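PDB 5ICQ: methylocystis parvus OBBP MbnE from Methylocystis parvus OBBP, which probably binds methanobactin in the periplasm, as the solute-binding protein of a copper-chelator uptake system. Local coordinates for residues A[54-59]-A[255-260]; A[582-587]-A[600-605]. One frame throughout, in Å; residues are numbered along the deposited sequence.

How the contacts relate
Contact 1 comes first along the chain and is closed before contact 2 begins. Their centres lie about 10 Å apart, on the same side of the chain's centre. In contact 1, segments 54-59 and 255-260 come shortly before strands 65-71 and 262-268, which are parallel neighbours in one mixed sheet. Contact 2 joins strand 584-585 and the residues just after it to the turn that leads into the antiparallel partner, 606-607. The two contacts meet directly. Tyr258 N and Glu603 O are 2.9 Å apart, and Asn259 ND2 and Trp605 O 2.8 Å, both probable hydrogen bonds. The C-terminal part of the chain is thus docked on loops that precede a sheet built earlier in the sequence.

Contact 1: A[54-59]-A[255-260]; sequences PYADPA and RGFYNF
Phe257 turns its ring edge toward the face of Tyr55 in an offset edge-to-face pair. The centroids are 5.6 Å apart and the planes meet at 62°. The nearest atoms are Phe257 CZ and Tyr55 CE2, at 3.6 Å. In Tyr55, CG sits between the backbone N and the carbonyl carbon (chi1 57°), which places the ring beside Phe257. The Tyr55 hydroxyl is hydrogen-bonded to Gln104 N.

Ala56 packs on the same phenylalanine from another direction. Its CB lies over one ring face, 3.9 Å from the Phe257 centroid and 20° off the normal, a CH-pi contact. The same Ala56 CB also touches Arg255 O, at 3.4 Å, roughly at right angles to its line to the ring. Gly256 passes close by. A CB on it would clash with Ala56 CB, and its positive phi also suits a residue without a side chain.

One water joins the two backbones here. It accepts from Asp57 N at 2.8 Å and donates to Gly256 O at 2.8 Å. Gly256 O also receives Asn259 ND2, at 3.1 Å.

The other side is looser. Exposed Pro58 approaches only through backbone, its CA 4.1 Å from Gly256 CA. Asp57 OD1 accepts from Ala59 N in an Asx turn, within its own segment. Arg255 leads away to salt bridges with Asp250 and Asp51.

This is a loop-to-loop contact: the segments precede strands 65-71 and 262-268, parallel neighbours in a mixed sheet. No direct hydrogen bond crosses between the segments. Cohesion therefore rests on apolar and aromatic contact, with polar linkage left to the water.

Contact 2: A[582-587]-A[600-605]; sequences TDIVRP and PTLESW
Trp605 N donates to Leu602 O at 2.9 Å, closing a type I turn whose two end residues both meet segment 582-587. No hydrogen bond crosses between the segments, and the indole carries most of the contact.

Arg586 CB stands 3.5 Å from the centroid of the Trp605 five-membered ring, only 9° off the normal, in a CH-pi contact. Arg586 CG lies between the backbone N and the carbonyl carbon (chi1 68°) and the chain is extended to NE, which carries CD along the indole, 3.8 Å from Trp605 CZ2. Its guanidinium is tilted 44° to the indole plane, and Arg586 NH1 continues to a salt bridge with Glu311. Leu602 CD1 covers the opposite ring face, toward the rim. Ile584 CD1 meets the benzene part of the indole, 3.6 Å from Trp605 CE3, and touches Leu602 CD1 at 4.0 Å. Phe598 and His580 add edge-to-face contacts to the same ring.

Were Trp605 an alanine, a gap would probably open between Arg586, Ile584 and Leu602, with Arg586 held at its tip by Glu311 but no longer along its chain.

Farther along, Pro587 CD rests 3.3 Å from Ser604 O. Val585 O makes a tight approach to Trp605 CA, at 3.1 Å, and backbone hydrogen bonding joins Val585 to Trp606. This is a small two-stranded antiparallel sheet, 584-585 with 606-607, with a type I turn leading into its second strand.

Contact 1: A[54-59]-A[255-260]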
# COMPACT_ATOMS: atom_id res chain seq x y z
N PRO A 54 21.49 3.21 1.79
CA PRO A 54 22.21 2.70 0.61
C PRO A 54 21.61 3.12 -0.72
O PRO A 54 22.32 3.04 -1.74
CB PRO A 54 22.16 1.17 0.80
CG PRO A 54 21.04 0.93 1.74
CD PRO A 54 20.99 2.13 2.65
N TYR A 55 20.36 3.57 -0.77
CA TYR A 55 19.77 4.07 -2.00
C TYR A 55 19.85 5.59 -2.12
O TYR A 55 19.18 6.18 -2.98
CB TYR A 55 18.31 3.62 -2.13
CG TYR A 55 17.40 4.03 -0.98
CD1 TYR A 55 17.42 3.32 0.21
CD2 TYR A 55 16.53 5.11 -1.10
CE1 TYR A 55 16.59 3.68 1.27
CE2 TYR A 55 15.70 5.47 -0.05
CZ TYR A 55 15.74 4.75 1.13
OH TYR A 55 14.94 5.09 2.19
N ALA A 56 20.60 6.25 -1.25
CA ALA A 56 20.92 7.65 -1.42
C ALA A 56 22.34 7.76 -1.95
O ALA A 56 23.18 6.90 -1.67
CB ALA A 56 20.78 8.43 -0.10
N ASP A 57 22.60 8.81 -2.72
CA ASP A 57 23.96 9.06 -3.19
C ASP A 57 24.49 10.33 -2.54
O ASP A 57 24.04 11.43 -2.88
CB ASP A 57 24.01 9.18 -4.72
CG ASP A 57 25.43 9.19 -5.27
OD1 ASP A 57 26.36 9.60 -4.53
OD2 ASP A 57 25.61 8.79 -6.43
N PRO A 58 25.45 10.23 -1.61
CA PRO A 58 25.97 11.45 -0.98
C PRO A 58 26.64 12.40 -1.95
O PRO A 58 26.79 13.58 -1.63
CB PRO A 58 26.96 10.92 0.07
CG PRO A 58 27.24 9.51 -0.33
CD PRO A 58 26.03 9.01 -1.05
N ALA A 59 27.03 11.95 -3.14
CA ALA A 59 27.58 12.86 -4.14
C ALA A 59 26.51 13.58 -4.95
O ALA A 59 26.87 14.33 -5.87
CB ALA A 59 28.53 12.11 -5.08
N ARG A 255 21.36 12.16 4.58
CA ARG A 255 22.45 12.49 3.67
C ARG A 255 22.17 11.93 2.29
O ARG A 255 21.81 10.76 2.15
CB ARG A 255 23.77 11.93 4.18
CG ARG A 255 24.30 12.63 5.42
CD ARG A 255 25.51 11.90 5.98
NE ARG A 255 25.93 12.47 7.26
CZ ARG A 255 26.53 11.78 8.22
NH1 ARG A 255 26.77 10.48 8.06
NH2 ARG A 255 26.88 12.38 9.35
N GLY A 256 22.34 12.77 1.27
CA GLY A 256 22.05 12.37 -0.09
C GLY A 256 20.64 12.64 -0.54
O GLY A 256 20.34 12.50 -1.73
N PHE A 257 19.74 13.01 0.37
CA PHE A 257 18.36 13.31 0.03
C PHE A 257 18.17 14.82 -0.04
O PHE A 257 18.96 15.59 0.52
CB PHE A 257 17.40 12.71 1.07
CG PHE A 257 17.39 11.21 1.10
CD1 PHE A 257 16.86 10.49 0.02
CD2 PHE A 257 17.89 10.51 2.19
CE1 PHE A 257 16.83 9.10 0.05
CE2 PHE A 257 17.86 9.11 2.22
CZ PHE A 257 17.33 8.41 1.15
N TYR A 258 17.10 15.23 -0.73
CA TYR A 258 16.66 16.62 -0.78
C TYR A 258 17.69 17.52 -1.46
O TYR A 258 18.29 18.42 -0.88
CB TYR A 258 16.33 17.15 0.62
CG TYR A 258 15.62 16.15 1.48
CD1 TYR A 258 14.36 15.68 1.12
CD2 TYR A 258 16.20 15.69 2.65
CE1 TYR A 258 13.70 14.77 1.93
CE2 TYR A 258 15.56 14.78 3.45
CZ TYR A 258 14.32 14.32 3.09
OH TYR A 258 13.69 13.42 3.91
N ASN A 259 17.86 17.25 -2.74
CA ASN A 259 18.92 17.89 -3.51
C ASN A 259 18.46 19.09 -4.31
O ASN A 259 19.24 20.04 -4.48
CB ASN A 259 19.55 16.84 -4.43
CG ASN A 259 20.04 15.66 -3.63
OD1 ASN A 259 20.81 15.84 -2.69
ND2 ASN A 259 19.51 14.47 -3.92
N PHE A 260 17.22 19.08 -4.78
CA PHE A 260 16.69 20.23 -5.49
C PHE A 260 16.54 21.41 -4.54
O PHE A 260 16.18 21.25 -3.37
CB PHE A 260 15.34 19.90 -6.13
CG PHE A 260 15.41 18.75 -7.09
CD1 PHE A 260 15.96 18.93 -8.35
CD2 PHE A 260 14.94 17.49 -6.73
CE1 PHE A 260 16.04 17.88 -9.25
CE2 PHE A 260 15.02 16.43 -7.62
CZ PHE A 260 15.57 16.63 -8.89
O HOH W 1 20.50 10.47 -3.62

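Contact 2: A[582-587]-A[600-605]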
# COMPACT_ATOMS: atom_id res chain seq x y z
N THR A 582 16.08 13.79 -19.03
CA THR A 582 17.43 13.31 -18.78
C THR A 582 18.28 14.32 -18.03
O THR A 582 19.43 14.02 -17.69
CB THR A 582 18.13 12.93 -20.10
OG1 THR A 582 18.03 14.03 -21.02
CG2 THR A 582 17.47 11.72 -20.68
N ASP A 583 17.73 15.51 -17.76
CA ASP A 583 18.42 16.50 -16.95
C ASP A 583 18.35 16.20 -15.46
O ASP A 583 19.03 16.87 -14.68
CB ASP A 583 17.84 17.89 -17.23
CG ASP A 583 18.06 18.33 -18.66
OD1 ASP A 583 18.99 17.80 -19.31
OD2 ASP A 583 17.31 19.21 -19.14
N ILE A 584 17.52 15.25 -15.04
CA ILE A 584 17.54 14.81 -13.65
C ILE A 584 18.00 13.37 -13.61
O ILE A 584 17.77 12.59 -14.54
CB ILE A 584 16.18 14.99 -12.95
CG1 ILE A 584 15.07 14.21 -13.66
CG2 ILE A 584 15.83 16.48 -12.86
CD1 ILE A 584 13.76 14.13 -12.84
N VAL A 585 18.70 13.01 -12.53
CA VAL A 585 19.30 11.68 -12.39
C VAL A 585 19.02 11.14 -10.99
O VAL A 585 18.64 11.88 -10.08
CB VAL A 585 20.82 11.71 -12.67
CG1 VAL A 585 21.09 12.03 -14.13
CG2 VAL A 585 21.47 12.71 -11.79
N ARG A 586 19.25 9.85 -10.83
CA ARG A 586 18.98 9.16 -9.58
C ARG A 586 20.17 8.29 -9.21
O ARG A 586 21.05 8.06 -10.04
CB ARG A 586 17.72 8.30 -9.71
CG ARG A 586 17.88 7.13 -10.65
CD ARG A 586 16.71 6.19 -10.48
NE ARG A 586 16.86 4.98 -11.27
CZ ARG A 586 16.58 4.90 -12.56
NH1 ARG A 586 16.15 5.97 -13.22
NH2 ARG A 586 16.75 3.75 -13.19
N PRO A 587 20.24 7.81 -7.96
CA PRO A 587 21.36 6.95 -7.57
C PRO A 587 21.36 5.65 -8.36
O PRO A 587 20.33 5.20 -8.86
CB PRO A 587 21.14 6.70 -6.08
CG PRO A 587 20.31 7.87 -5.62
CD PRO A 587 19.42 8.20 -6.79
N PRO A 600 6.77 11.11 -4.39
CA PRO A 600 6.26 12.05 -5.40
C PRO A 600 7.21 13.19 -5.71
O PRO A 600 7.15 13.74 -6.81
CB PRO A 600 4.95 12.56 -4.77
CG PRO A 600 5.14 12.37 -3.29
CD PRO A 600 5.95 11.11 -3.16
N THR A 601 8.11 13.55 -4.79
CA THR A 601 9.05 14.64 -5.05
C THR A 601 10.48 14.15 -5.25
O THR A 601 11.41 14.96 -5.21
CB THR A 601 9.00 15.67 -3.92
OG1 THR A 601 9.43 15.05 -2.70
CG2 THR A 601 7.58 16.21 -3.75
N LEU A 602 10.68 12.85 -5.45
CA LEU A 602 11.97 12.30 -5.90
C LEU A 602 13.11 12.72 -4.96
O LEU A 602 14.12 13.28 -5.39
CB LEU A 602 12.26 12.74 -7.34
CG LEU A 602 11.16 12.42 -8.36
CD1 LEU A 602 11.60 12.84 -9.78
CD2 LEU A 602 10.80 10.95 -8.34
N GLU A 603 12.94 12.41 -3.67
CA GLU A 603 13.91 12.88 -2.68
C GLU A 603 15.33 12.41 -2.95
O GLU A 603 16.28 13.08 -2.54
CB GLU A 603 13.49 12.45 -1.27
CG GLU A 603 13.18 11.00 -1.12
CD GLU A 603 11.68 10.74 -1.10
OE1 GLU A 603 10.95 11.33 -1.94
OE2 GLU A 603 11.23 9.96 -0.23
N SER A 604 15.52 11.26 -3.62
CA SER A 604 16.89 10.81 -3.89
C SER A 604 17.46 11.30 -5.22
O SER A 604 18.65 11.11 -5.47
CB SER A 604 16.96 9.27 -3.85
OG SER A 604 16.23 8.70 -4.93
N TRP A 605 16.66 11.95 -6.06
CA TRP A 605 17.15 12.39 -7.36
C TRP A 605 17.83 13.75 -7.25
O TRP A 605 17.81 14.40 -6.21
CB TRP A 605 16.00 12.47 -8.37
CG TRP A 605 15.35 11.17 -8.75
CD1 TRP A 605 14.86 10.21 -7.91
CD2 TRP A 605 15.04 10.73 -10.09
NE1 TRP A 605 14.29 9.18 -8.64
CE2 TRP A 605 14.39 9.48 -9.97
CE3 TRP A 605 15.28 11.25 -11.36
CZ2 TRP A 605 13.96 8.75 -11.09
CZ3 TRP A 605 14.85 10.52 -12.47
CH2 TRP A 605 14.20 9.29 -12.33